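Phosphocarrier protein HPr (Mycoplasma capricolum, PDB 1PCH) relays phosphoryl groups as a general, non-sugar-specific component of the phosphoenolpyruvate-dependent sugar phosphotransferase system. Local coordinates at residues A5-K10 against M52-G57; S19-E24 against Q74-T79; K27-I32 against G66-Q71; T33-E38 against E59-A64. All coordinates share one frame; numbering follows the deposited sequence.

Interaction 1: A5-K10 against M52-G57; sequences AIITDK and MAIKTG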
loop_
_atom_site.group_PDB
_atom_site.type_symbol
_atom_site.label_atom_id
_atom_site.label_comp_id
_atom_site.label_asym_id
_atom_site.label_seq_id
_atom_site.Cartn_x
_atom_site.Cartn_y
_atom_site.Cartn_z
ATOM N N ALA A 5 -1.590 -8.009 4.099
ATOM C CA ALA A 5 -2.767 -8.501 3.366
ATOM C C ALA A 5 -2.247 -9.236 2.134
ATOM O O ALA A 5 -1.111 -9.006 1.702
ATOM C CB ALA A 5 -3.730 -7.430 3.004
ATOM N N ILE A 6 -3.077 -10.026 1.533
ATOM C CA ILE A 6 -2.596 -10.692 0.288
ATOM C C ILE A 6 -3.239 -9.918 -0.868
ATOM O O ILE A 6 -4.421 -9.658 -0.819
ATOM C CB ILE A 6 -3.118 -12.135 0.262
ATOM C CG1 ILE A 6 -2.533 -13.004 1.390
ATOM C CG2 ILE A 6 -2.943 -12.774 -1.093
ATOM C CD1 ILE A 6 -1.052 -12.935 1.515
ATOM N N ILE A 7 -2.465 -9.591 -1.858
ATOM C CA ILE A 7 -2.949 -8.910 -3.046
ATOM C C ILE A 7 -3.777 -9.894 -3.881
ATOM O O ILE A 7 -3.265 -10.895 -4.303
ATOM C CB ILE A 7 -1.758 -8.448 -3.926
ATOM C CG1 ILE A 7 -0.842 -7.483 -3.219
ATOM C CG2 ILE A 7 -2.312 -7.967 -5.254
ATOM C CD1 ILE A 7 -1.563 -6.190 -2.790
ATOM N N THR A 8 -5.060 -9.592 -4.056
ATOM C CA THR A 8 -5.867 -10.540 -4.826
ATOM C C THR A 8 -6.182 -10.056 -6.206
ATOM O O THR A 8 -6.798 -10.804 -6.983
ATOM C CB THR A 8 -7.148 -10.893 -4.072
ATOM O OG1 THR A 8 -7.712 -9.704 -3.508
ATOM C CG2 THR A 8 -6.760 -11.805 -2.898
ATOM N N ASP A 9 -5.774 -8.815 -6.498
ATOM C CA ASP A 9 -6.014 -8.269 -7.832
ATOM C C ASP A 9 -5.217 -9.175 -8.839
ATOM O O ASP A 9 -4.116 -9.499 -8.506
ATOM C CB ASP A 9 -5.462 -6.864 -7.924
ATOM C CG ASP A 9 -5.757 -6.203 -9.259
ATOM O OD1 ASP A 9 -5.556 -6.837 -10.300
ATOM O OD2 ASP A 9 -6.170 -5.016 -9.238
ATOM N N LYS A 10 -5.863 -9.578 -9.902
ATOM C CA LYS A 10 -5.269 -10.475 -10.889
ATOM C C LYS A 10 -4.160 -9.838 -11.684
ATOM O O LYS A 10 -3.409 -10.520 -12.407
ATOM C CB LYS A 10 -6.371 -10.999 -11.826
ATOM C CG LYS A 10 -7.315 -11.994 -11.082
ATOM C CD LYS A 10 -8.333 -12.523 -12.057
ATOM C CE LYS A 10 -9.704 -12.715 -11.499
ATOM N NZ LYS A 10 -10.731 -12.792 -12.605
ATOM N N MET A 52 8.280 -2.057 -7.514
ATOM C CA MET A 52 8.214 -3.246 -6.664
ATOM C C MET A 52 7.587 -4.406 -7.428
ATOM O O MET A 52 7.844 -5.547 -7.087
ATOM C CB MET A 52 7.419 -2.929 -5.390
ATOM C CG MET A 52 8.257 -2.048 -4.471
ATOM S SD MET A 52 7.544 -1.664 -2.945
ATOM C CE MET A 52 7.799 -3.151 -1.971
ATOM N N ALA A 53 6.790 -4.054 -8.427
ATOM C CA ALA A 53 6.149 -4.994 -9.317
ATOM C C ALA A 53 5.454 -6.088 -8.510
ATOM O O ALA A 53 5.764 -7.260 -8.618
ATOM C CB ALA A 53 7.269 -5.668 -10.154
ATOM N N ILE A 54 4.555 -5.636 -7.631
ATOM C CA ILE A 54 3.916 -6.619 -6.734
ATOM C C ILE A 54 2.872 -7.368 -7.464
ATOM O O ILE A 54 2.053 -6.778 -8.149
ATOM C CB ILE A 54 3.342 -5.853 -5.522
ATOM C CG1 ILE A 54 4.454 -5.323 -4.639
ATOM C CG2 ILE A 54 2.304 -6.681 -4.798
ATOM C CD1 ILE A 54 4.141 -4.113 -3.834
ATOM N N LYS A 55 2.996 -8.727 -7.478
ATOM C CA LYS A 55 1.973 -9.436 -8.297
ATOM C C LYS A 55 0.986 -10.167 -7.377
ATOM O O LYS A 55 1.200 -10.307 -6.171
ATOM C CB LYS A 55 2.694 -10.405 -9.212
ATOM C CG LYS A 55 3.673 -9.820 -10.182
ATOM C CD LYS A 55 3.122 -9.549 -11.548
ATOM C CE LYS A 55 4.238 -9.052 -12.506
ATOM N NZ LYS A 55 4.362 -9.941 -13.685
ATOM N N THR A 56 -0.092 -10.620 -7.984
ATOM C CA THR A 56 -1.129 -11.361 -7.274
ATOM C C THR A 56 -0.527 -12.481 -6.403
ATOM O O THR A 56 0.418 -13.176 -6.839
ATOM C CB THR A 56 -2.016 -12.066 -8.339
ATOM O OG1 THR A 56 -2.389 -11.108 -9.312
ATOM C CG2 THR A 56 -3.156 -12.781 -7.737
ATOM N N GLY A 57 -1.089 -12.648 -5.239
ATOM C CA GLY A 57 -0.753 -13.646 -4.259
ATOM C C GLY A 57 0.306 -13.232 -3.301
ATOM O O GLY A 57 0.621 -13.836 -2.283
#
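Ile6 meets Gly57 from the exposed side of the chain: its CG2 methyl lies 3.9 Å from Gly57 O, a light contact against a residue that has no side chain to offer. The backbone O of Ile7 accepts from Gly57 N at 2.9 Å, a nearly straight bond (172° at the hydrogen) that arrives in the carbonyl plane. Gly57 has a positive phi of 89°, which glycine adopts with little strain. The side chain of Ile7 points inward and crosses that of Ile54 at about a right angle, Ile7 CG1 sitting 3.6 Å from Ile54 CG2. Two apolar residues suit this buried spot because each presents branched hydrocarbon. Asp9 takes part through its backbone: Thr56 OG1 comes to 2.5 Å from Asp9 O, too short for a normal hydrogen bond, so the detail is doubtful. With chi1 at -50°, OG1 stands beside its own backbone N and faces Asp9 O, while CG2 is also nearest that oxygen. The carboxylate of Asp9 turns elsewhere, OD1 to Val11 N and OD2 to NE2 of the active-site His14, so this loop adjoins the phosphorylation site. Behind the contact, Ile7 and Ile54 both pack on Ile60 of strand 59-65, while Ile54 also reaches Ile34 and Ala36 of strand 31-36; the two loops thus close one end of the sheet, beyond strand 2-6 and helix 46-52.

Interaction 2: S19-E24 against Q74-T79; sequences SVLAKE and QAIKQT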
loop_
_atom_site.group_PDB
_atom_site.type_symbol
_atom_site.label_atom_id
_atom_site.label_comp_id
_atom_site.label_asym_id
_atom_site.label_seq_id
_atom_site.Cartn_x
_atom_site.Cartn_y
_atom_site.Cartn_z
ATOM N N SER A 19 -1.587 4.446 -8.048
ATOM C CA SER A 19 -1.769 5.899 -8.137
ATOM C C SER A 19 -2.675 6.387 -7.024
ATOM O O SER A 19 -2.377 7.423 -6.425
ATOM C CB SER A 19 -2.309 6.299 -9.497
ATOM O OG SER A 19 -3.652 5.995 -9.673
ATOM N N VAL A 20 -3.773 5.682 -6.798
ATOM C CA VAL A 20 -4.736 5.976 -5.767
ATOM C C VAL A 20 -4.143 5.873 -4.377
ATOM O O VAL A 20 -4.321 6.671 -3.478
ATOM C CB VAL A 20 -6.018 5.139 -5.873
ATOM C CG1 VAL A 20 -6.958 5.499 -4.747
ATOM C CG2 VAL A 20 -6.667 5.377 -7.227
ATOM N N LEU A 21 -3.340 4.808 -4.191
ATOM C CA LEU A 21 -2.660 4.642 -2.913
ATOM C C LEU A 21 -1.623 5.727 -2.674
ATOM O O LEU A 21 -1.580 6.236 -1.566
ATOM C CB LEU A 21 -1.981 3.286 -2.841
ATOM C CG LEU A 21 -3.023 2.128 -2.669
ATOM C CD1 LEU A 21 -2.209 0.847 -3.059
ATOM C CD2 LEU A 21 -3.408 2.053 -1.194
ATOM N N ALA A 22 -0.821 6.046 -3.670
ATOM C CA ALA A 22 0.216 7.084 -3.503
ATOM C C ALA A 22 -0.426 8.400 -3.119
ATOM O O ALA A 22 0.069 9.116 -2.253
ATOM C CB ALA A 22 0.996 7.204 -4.787
ATOM N N LYS A 23 -1.568 8.692 -3.755
ATOM C CA LYS A 23 -2.287 9.935 -3.469
ATOM C C LYS A 23 -2.742 9.955 -2.019
ATOM O O LYS A 23 -2.685 10.924 -1.279
ATOM C CB LYS A 23 -3.542 9.989 -4.381
ATOM C CG LYS A 23 -4.546 11.049 -3.876
ATOM C CD LYS A 23 -5.731 11.154 -4.798
ATOM C CE LYS A 23 -6.688 12.270 -4.432
ATOM N NZ LYS A 23 -8.044 12.052 -5.036
ATOM N N GLU A 24 -3.353 8.831 -1.636
ATOM C CA GLU A 24 -3.886 8.722 -0.285
ATOM C C GLU A 24 -2.812 8.764 0.756
ATOM O O GLU A 24 -2.881 9.497 1.745
ATOM C CB GLU A 24 -4.758 7.479 -0.124
ATOM C CG GLU A 24 -5.405 7.494 1.276
ATOM C CD GLU A 24 -6.685 8.329 1.228
ATOM O OE1 GLU A 24 -7.073 8.744 0.105
ATOM O OE2 GLU A 24 -7.297 8.465 2.289
ATOM N N GLN A 74 -5.621 2.817 8.530
ATOM C CA GLN A 74 -7.012 2.540 8.183
ATOM C C GLN A 74 -7.369 3.084 6.814
ATOM O O GLN A 74 -8.079 2.423 6.040
ATOM C CB GLN A 74 -7.965 3.039 9.258
ATOM C CG GLN A 74 -7.748 2.468 10.626
ATOM C CD GLN A 74 -7.809 0.957 10.718
ATOM O OE1 GLN A 74 -8.406 0.298 9.877
ATOM N NE2 GLN A 74 -7.257 0.430 11.810
ATOM N N ALA A 75 -6.867 4.305 6.551
ATOM C CA ALA A 75 -7.126 4.970 5.294
ATOM C C ALA A 75 -6.573 4.114 4.144
ATOM O O ALA A 75 -7.291 3.843 3.199
ATOM C CB ALA A 75 -6.593 6.365 5.264
ATOM N N ILE A 76 -5.335 3.660 4.322
ATOM C CA ILE A 76 -4.690 2.819 3.318
ATOM C C ILE A 76 -5.387 1.459 3.166
ATOM O O ILE A 76 -5.641 0.994 2.072
ATOM C CB ILE A 76 -3.207 2.657 3.604
ATOM C CG1 ILE A 76 -2.402 3.946 3.529
ATOM C CG2 ILE A 76 -2.599 1.567 2.691
ATOM C CD1 ILE A 76 -2.599 4.744 2.277
ATOM N N LYS A 77 -5.745 0.836 4.278
ATOM C CA LYS A 77 -6.450 -0.445 4.203
ATOM C C LYS A 77 -7.750 -0.264 3.460
ATOM O O LYS A 77 -8.101 -0.965 2.503
ATOM C CB LYS A 77 -6.622 -0.988 5.626
ATOM C CG LYS A 77 -7.348 -2.297 5.745
ATOM C CD LYS A 77 -7.633 -2.621 7.229
ATOM C CE LYS A 77 -8.929 -3.445 7.306
ATOM N NZ LYS A 77 -9.174 -3.867 8.734
ATOM N N GLN A 78 -8.509 0.772 3.854
ATOM C CA GLN A 78 -9.799 0.973 3.152
ATOM C C GLN A 78 -9.613 1.212 1.679
ATOM O O GLN A 78 -10.375 0.744 0.837
ATOM C CB GLN A 78 -10.552 2.161 3.769
ATOM C CG GLN A 78 -11.928 2.337 3.081
ATOM C CD GLN A 78 -12.798 1.112 3.346
ATOM O OE1 GLN A 78 -12.824 0.631 4.483
ATOM N NE2 GLN A 78 -13.402 0.579 2.282
ATOM N N THR A 79 -8.582 2.007 1.352
ATOM C CA THR A 79 -8.275 2.285 -0.032
ATOM C C THR A 79 -8.000 1.006 -0.825
ATOM O O THR A 79 -8.464 0.872 -1.960
ATOM C CB THR A 79 -7.099 3.265 -0.202
ATOM O OG1 THR A 79 -7.528 4.518 0.385
ATOM C CG2 THR A 79 -6.891 3.572 -1.700
#
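Thr79 and Val20 touch methyl to methyl, Val20 CG1 lying 3.6 Å from Thr79 CG2, where two helices run antiparallel at 164° with their local axes 10.0 Å apart. The threonine has a divided role. A chi1 of -64° sets CG2 opposite the backbone N and sends it into the interface, where Leu21 CD2 also meets it at 3.8 Å. The same rotation places OG1 beside the backbone N, and from there it donates to Ala75 O at 2.9 Å, one turn back in its own helix. Ala75 O therefore takes two donors, OG1 and N of Thr79, on opposite faces of its carbonyl plane. With the hydroxyl satisfied inside the helix, threonine can sit buried among hydrocarbons.

Leu21 slides past Thr79 in the opposite direction and brings the same CD2 to 4.0 Å from Ile76 CG2. Glu24 contributes mainly hydrocarbon: its chain sets out with CG opposite the backbone N, then bends at chi2 (85°), so that CG lies 4.1 Å from Ile76 CD1 and OE2 rests 3.7 Å from Ala75 CB. The small alanine lets the carboxylate come close. OE1 of Glu24 is salt-bridged to Lys27 NZ.

Apolar packing of this kind joins helices 15-25 and 69-82 into the antiparallel pair that lies against one face of the sheet in HPr proteins.

Interaction 3: K27-I32 against G66-Q71; sequences KFSSNI and GNDADQ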
loop_
_atom_site.group_PDB
_atom_site.type_symbol
_atom_site.label_atom_id
_atom_site.label_comp_id
_atom_site.label_asym_id
_atom_site.label_seq_id
_atom_site.Cartn_x
_atom_site.Cartn_y
_atom_site.Cartn_z
ATOM N N LYS A 27 -1.117 12.212 1.927
ATOM C CA LYS A 27 -1.855 13.106 2.771
ATOM C C LYS A 27 -1.375 13.112 4.200
ATOM O O LYS A 27 -1.743 14.005 4.969
ATOM C CB LYS A 27 -3.343 12.579 2.791
ATOM C CG LYS A 27 -3.871 12.408 1.357
ATOM C CD LYS A 27 -5.282 11.807 1.447
ATOM C CE LYS A 27 -6.167 12.272 0.292
ATOM N NZ LYS A 27 -7.619 11.829 0.609
ATOM N N PHE A 28 -0.698 12.062 4.603
ATOM C CA PHE A 28 -0.248 11.769 5.919
ATOM C C PHE A 28 1.180 12.208 6.185
ATOM O O PHE A 28 2.084 12.107 5.383
ATOM C CB PHE A 28 -0.382 10.254 6.204
ATOM C CG PHE A 28 -1.851 9.826 6.057
ATOM C CD1 PHE A 28 -2.723 10.079 7.097
ATOM C CD2 PHE A 28 -2.325 9.216 4.920
ATOM C CE1 PHE A 28 -4.047 9.742 7.032
ATOM C CE2 PHE A 28 -3.675 8.877 4.842
ATOM C CZ PHE A 28 -4.523 9.136 5.877
ATOM N N SER A 29 1.364 12.713 7.411
ATOM C CA SER A 29 2.681 13.074 7.822
ATOM C C SER A 29 3.536 11.831 8.083
ATOM O O SER A 29 4.740 11.866 7.923
ATOM C CB SER A 29 2.665 13.946 9.092
ATOM O OG SER A 29 2.114 13.261 10.162
ATOM N N SER A 30 2.880 10.722 8.504
ATOM C CA SER A 30 3.606 9.521 8.814
ATOM C C SER A 30 4.434 9.045 7.593
ATOM O O SER A 30 4.037 9.234 6.477
ATOM C CB SER A 30 2.610 8.340 9.044
ATOM O OG SER A 30 1.947 8.527 10.293
ATOM N N ASN A 31 5.433 8.289 7.942
ATOM C CA ASN A 31 6.238 7.547 6.957
ATOM C C ASN A 31 5.452 6.257 6.692
ATOM O O ASN A 31 5.130 5.508 7.579
ATOM C CB ASN A 31 7.598 7.237 7.538
ATOM C CG ASN A 31 8.326 8.550 7.843
ATOM O OD1 ASN A 31 8.560 9.304 6.904
ATOM N ND2 ASN A 31 8.620 8.788 9.108
ATOM N N ILE A 32 5.116 6.040 5.423
ATOM C CA ILE A 32 4.330 4.892 5.057
ATOM C C ILE A 32 5.068 4.039 4.032
ATOM O O ILE A 32 5.329 4.359 2.901
ATOM C CB ILE A 32 2.940 5.264 4.567
ATOM C CG1 ILE A 32 2.182 6.165 5.548
ATOM C CG2 ILE A 32 2.142 4.003 4.277
ATOM C CD1 ILE A 32 0.981 6.849 4.896
ATOM N N GLY A 66 4.476 7.486 12.673
ATOM C CA GLY A 66 4.260 8.913 12.739
ATOM C C GLY A 66 3.019 9.246 13.492
ATOM O O GLY A 66 2.282 8.397 13.973
ATOM N N ASN A 67 2.792 10.552 13.615
ATOM C CA ASN A 67 1.717 11.030 14.469
ATOM C C ASN A 67 0.353 10.669 14.037
ATOM O O ASN A 67 -0.574 10.565 14.854
ATOM C CB ASN A 67 1.964 12.467 14.852
ATOM C CG ASN A 67 0.993 13.456 14.271
ATOM O OD1 ASN A 67 1.048 13.747 13.077
ATOM N ND2 ASN A 67 0.106 13.973 15.137
ATOM N N ASP A 68 0.180 10.436 12.713
ATOM C CA ASP A 68 -1.168 10.082 12.223
ATOM C C ASP A 68 -1.229 8.685 11.710
ATOM O O ASP A 68 -2.114 8.248 10.939
ATOM C CB ASP A 68 -1.588 11.104 11.186
ATOM C CG ASP A 68 -0.722 11.315 10.015
ATOM O OD1 ASP A 68 0.258 10.556 9.793
ATOM O OD2 ASP A 68 -1.039 12.240 9.186
ATOM N N ALA A 69 -0.281 7.865 12.177
ATOM C CA ALA A 69 -0.183 6.501 11.730
ATOM C C ALA A 69 -1.441 5.707 11.848
ATOM O O ALA A 69 -1.796 4.867 10.997
ATOM C CB ALA A 69 0.994 5.782 12.415
ATOM N N ASP A 70 -2.134 5.884 13.001
ATOM C CA ASP A 70 -3.332 5.053 13.158
ATOM C C ASP A 70 -4.361 5.345 12.113
ATOM O O ASP A 70 -5.046 4.465 11.635
ATOM C CB ASP A 70 -3.902 5.243 14.562
ATOM C CG ASP A 70 -2.993 4.582 15.599
ATOM O OD1 ASP A 70 -2.277 3.628 15.204
ATOM O OD2 ASP A 70 -3.011 5.030 16.766
ATOM N N GLN A 71 -4.496 6.652 11.748
ATOM C CA GLN A 71 -5.507 6.985 10.734
ATOM C C GLN A 71 -5.023 6.481 9.360
ATOM O O GLN A 71 -5.768 5.926 8.604
ATOM C CB GLN A 71 -5.746 8.489 10.669
ATOM C CG GLN A 71 -6.250 9.169 11.874
ATOM C CD GLN A 71 -6.373 10.696 11.722
ATOM O OE1 GLN A 71 -5.483 11.360 11.202
ATOM N NE2 GLN A 71 -7.480 11.230 12.188
HETATM O O HOH W 1 4.551 12.264 11.535
#
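The ring of Phe28 and the carboxylate of Asp68 meet edge-on to the ring. Asp68 CG lies in the ring plane and OD2 comes to 3.4 Å from Phe28 CD1, the two planes standing 76° apart. Such an approach sets the carboxylate oxygen against the slightly positive rim of the aromatic. Farther round, Phe28 CE1 nears Gln71, while Ala72 and Ala75 of helix 69-82 offer small methyls to the same side chain.

The carboxylate itself is gripped by the backbone of the facing loop. OD2 accepts from Ser29 N at 3.0 Å and OD1 from Ser30 N at 2.9 Å, both on the syn side and both somewhat out of the carboxylate plane. Ser30 OG adds a third bond, reaching OD1 at 2.7 Å nearly along its C-O axis. With chi1 at 56°, CG of Asp68 is tucked between its own backbone N and carbonyl carbon, and from there both oxygens face the serines. Two amides and a hydroxyl would probably stabilise the negative charge.

Asp68 occupies the N-cap position of helix 69-82, but its carboxylate makes no capping bond and instead ties the helix start to the loop entering strand 31-36, at the end of the HPr sheet away from the active site. A type I turn from Gly66 to Ala69 brings the chain here from strand 59-65. At Gly66 the backbone passes so near Ser30, CA to CA 4.0 Å, and with a phi of 148°, that a residue without a side chain suits the place. Ser29 OG has weak, unsettled options in Asn67 OD1 and Asp68 OD1, and a water bridges it to Asn67 N.

Interaction 4: T33-E38 against E59-A64; sequences TIIANE and EITIQA
Thr61 O accepts the shortest direct bond between the strands, from Ile35 N at 2.8 Å, nearly in line with its C=O. The return bond, Thr61 N to Ile35 O at 2.9 Å, completes a hydrogen-bonded antiparallel pair. Thr33 and Gln63 form the next such pair, with Thr33 N reaching Gln63 O at 2.9 Å; a water links that same oxygen to Thr33 OG1. Between these rungs stands Ile34 with Ile62, a non-hydrogen-bonded pair whose CA atoms are 4.6 Å apart, where Ile62 CA leans on Thr33 O in a CA-H...O contact.

On the face carrying Ile34, Ala36, Ile60 and Ile62 the contact is wholly apolar. Ile62 has CG1 beside its backbone N (chi1 -56°), and its CD1 swings across to meet Ile34 CB at 3.6 Å. Ile34 extends CG1 opposite its own N (chi1 178°), bringing CD1 to 4.2 Å from Ile60 CD1. Ala36, small enough to sit beside Ile60, touches its CG2 at 4.0 Å. Beta-branched residues suit extended strands; among the helices that cover this face, Ile34 packs on Met52, and Ile60 and Ile62 on Met80. The other face, with Thr33, Ile35, Thr61 and Gln63, is partly exposed and more polar; Thr61 OG1 bonds to Ser4 OG.

Strands 31-36 and 59-65 are the central pair of the four-stranded antiparallel sheet, in the order 2-6, 59-65, 31-36, 39-42, one face covered by helices: the open-faced beta-sandwich of HPr.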
loop_
_atom_site.group_PDB
_atom_site.type_symbol
_atom_site.label_atom_id
_atom_site.label_comp_id
_atom_site.label_asym_id
_atom_site.label_seq_id
_atom_site.Cartn_x
_atom_site.Cartn_y
_atom_site.Cartn_z
ATOM N N THR A 33 5.499 2.876 4.586
ATOM C CA THR A 33 6.276 1.952 3.789
ATOM C C THR A 33 5.464 0.717 3.437
ATOM O O THR A 33 4.587 0.253 4.161
ATOM C CB THR A 33 7.550 1.575 4.574
ATOM O OG1 THR A 33 8.211 2.807 4.882
ATOM C CG2 THR A 33 8.487 0.735 3.724
ATOM N N ILE A 34 5.752 0.212 2.275
ATOM C CA ILE A 34 5.120 -1.019 1.767
ATOM C C ILE A 34 6.276 -2.022 1.599
ATOM O O ILE A 34 7.355 -1.653 1.146
ATOM C CB ILE A 34 4.358 -0.832 0.512
ATOM C CG1 ILE A 34 3.731 -2.140 -0.051
ATOM C CG2 ILE A 34 5.181 -0.150 -0.570
ATOM C CD1 ILE A 34 2.701 -1.827 -1.136
ATOM N N ILE A 35 6.056 -3.201 2.147
ATOM C CA ILE A 35 7.040 -4.274 2.149
ATOM C C ILE A 35 6.423 -5.478 1.412
ATOM O O ILE A 35 5.244 -5.776 1.627
ATOM C CB ILE A 35 7.309 -4.729 3.621
ATOM C CG1 ILE A 35 7.867 -3.610 4.484
ATOM C CG2 ILE A 35 8.154 -5.961 3.653
ATOM C CD1 ILE A 35 7.676 -3.792 5.966
ATOM N N ALA A 36 7.203 -6.049 0.544
ATOM C CA ALA A 36 6.896 -7.179 -0.280
ATOM C C ALA A 36 8.192 -7.947 -0.640
ATOM O O ALA A 36 9.140 -7.402 -1.172
ATOM C CB ALA A 36 6.131 -6.824 -1.509
ATOM N N ASN A 37 8.180 -9.248 -0.309
ATOM C CA ASN A 37 9.357 -10.074 -0.614
ATOM C C ASN A 37 10.551 -9.422 0.067
ATOM O O ASN A 37 10.485 -9.121 1.264
ATOM C CB ASN A 37 9.554 -10.264 -2.099
ATOM C CG ASN A 37 8.296 -10.499 -2.894
ATOM O OD1 ASN A 37 7.975 -9.776 -3.858
ATOM N ND2 ASN A 37 7.529 -11.514 -2.531
ATOM N N GLU A 38 11.638 -9.183 -0.630
ATOM C CA GLU A 38 12.803 -8.580 -0.012
ATOM C C GLU A 38 12.812 -7.049 -0.171
ATOM O O GLU A 38 13.762 -6.449 0.315
ATOM C CB GLU A 38 14.043 -9.151 -0.757
ATOM C CG GLU A 38 14.157 -8.658 -2.158
ATOM C CD GLU A 38 13.221 -9.157 -3.187
ATOM O OE1 GLU A 38 12.144 -9.717 -2.926
ATOM O OE2 GLU A 38 13.578 -9.045 -4.411
ATOM N N GLU A 59 2.035 -11.349 -0.411
ATOM C CA GLU A 59 1.642 -10.853 0.884
ATOM C C GLU A 59 2.495 -9.567 1.124
ATOM O O GLU A 59 3.700 -9.573 1.080
ATOM C CB GLU A 59 1.965 -11.814 2.027
ATOM C CG GLU A 59 1.380 -11.300 3.355
ATOM C CD GLU A 59 1.665 -12.280 4.495
ATOM O OE1 GLU A 59 2.823 -12.325 4.935
ATOM O OE2 GLU A 59 0.712 -12.975 4.929
ATOM N N ILE A 60 1.724 -8.503 1.330
ATOM C CA ILE A 60 2.382 -7.226 1.569
ATOM C C ILE A 60 2.100 -6.809 3.012
ATOM O O ILE A 60 1.133 -7.231 3.626
ATOM C CB ILE A 60 1.854 -6.172 0.615
ATOM C CG1 ILE A 60 0.333 -5.915 0.752
ATOM C CG2 ILE A 60 2.217 -6.526 -0.817
ATOM C CD1 ILE A 60 -0.047 -4.463 0.728
ATOM N N THR A 61 2.983 -5.928 3.464
ATOM C CA THR A 61 2.855 -5.358 4.780
ATOM C C THR A 61 2.989 -3.833 4.623
ATOM O O THR A 61 3.827 -3.411 3.849
ATOM C CB THR A 61 3.981 -5.855 5.714
ATOM O OG1 THR A 61 3.780 -7.282 5.872
ATOM C CG2 THR A 61 3.737 -5.255 7.095
ATOM N N ILE A 62 2.062 -3.137 5.231
ATOM C CA ILE A 62 2.104 -1.691 5.231
ATOM C C ILE A 62 2.411 -1.236 6.679
ATOM O O ILE A 62 1.773 -1.705 7.632
ATOM C CB ILE A 62 0.811 -1.037 4.765
ATOM C CG1 ILE A 62 0.348 -1.463 3.401
ATOM C CG2 ILE A 62 0.918 0.482 4.868
ATOM C CD1 ILE A 62 1.218 -1.001 2.274
ATOM N N GLN A 63 3.432 -0.433 6.796
ATOM C CA GLN A 63 3.908 0.067 8.065
ATOM C C GLN A 63 3.805 1.616 8.044
ATOM O O GLN A 63 4.325 2.192 7.110
ATOM C CB GLN A 63 5.372 -0.289 8.324
ATOM C CG GLN A 63 5.883 0.107 9.705
ATOM C CD GLN A 63 6.353 -1.130 10.491
ATOM O OE1 GLN A 63 5.636 -1.602 11.365
ATOM N NE2 GLN A 63 7.522 -1.648 10.149
ATOM N N ALA A 64 3.126 2.143 9.026
ATOM C CA ALA A 64 3.003 3.625 9.097
ATOM C C ALA A 64 3.682 4.042 10.416
ATOM O O ALA A 64 3.438 3.421 11.451
ATOM C CB ALA A 64 1.564 4.018 9.067
HETATM O O HOH W 2 7.013 3.321 7.528
HETATM O O HOH W 3 6.134 -10.479 0.871
#

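How the interactions relate
Interaction 4 is the central ladder of the sheet, held by backbone bonds and buried on its isoleucine face, whereas interactions 1 and 3 lie nearer the surface, with exposed members, and close the sheet's two ends, about 23 Å apart between centres. Their chemistry follows this place: interaction 1 joins two loops by one backbone bond and one isoleucine pair, and interaction 3 depends on a carboxylate held by serines. Interaction 2, partly buried, packs helix on helix through methyl groups and shares helix 69-82 with interaction 3, where Ala75 touches Phe28. Ile76 of interaction 2 also rests on Ile62 of interaction 4, and Ala5 of interaction 1 probably hydrogen-bonds to Ile60, joining neighbouring strands.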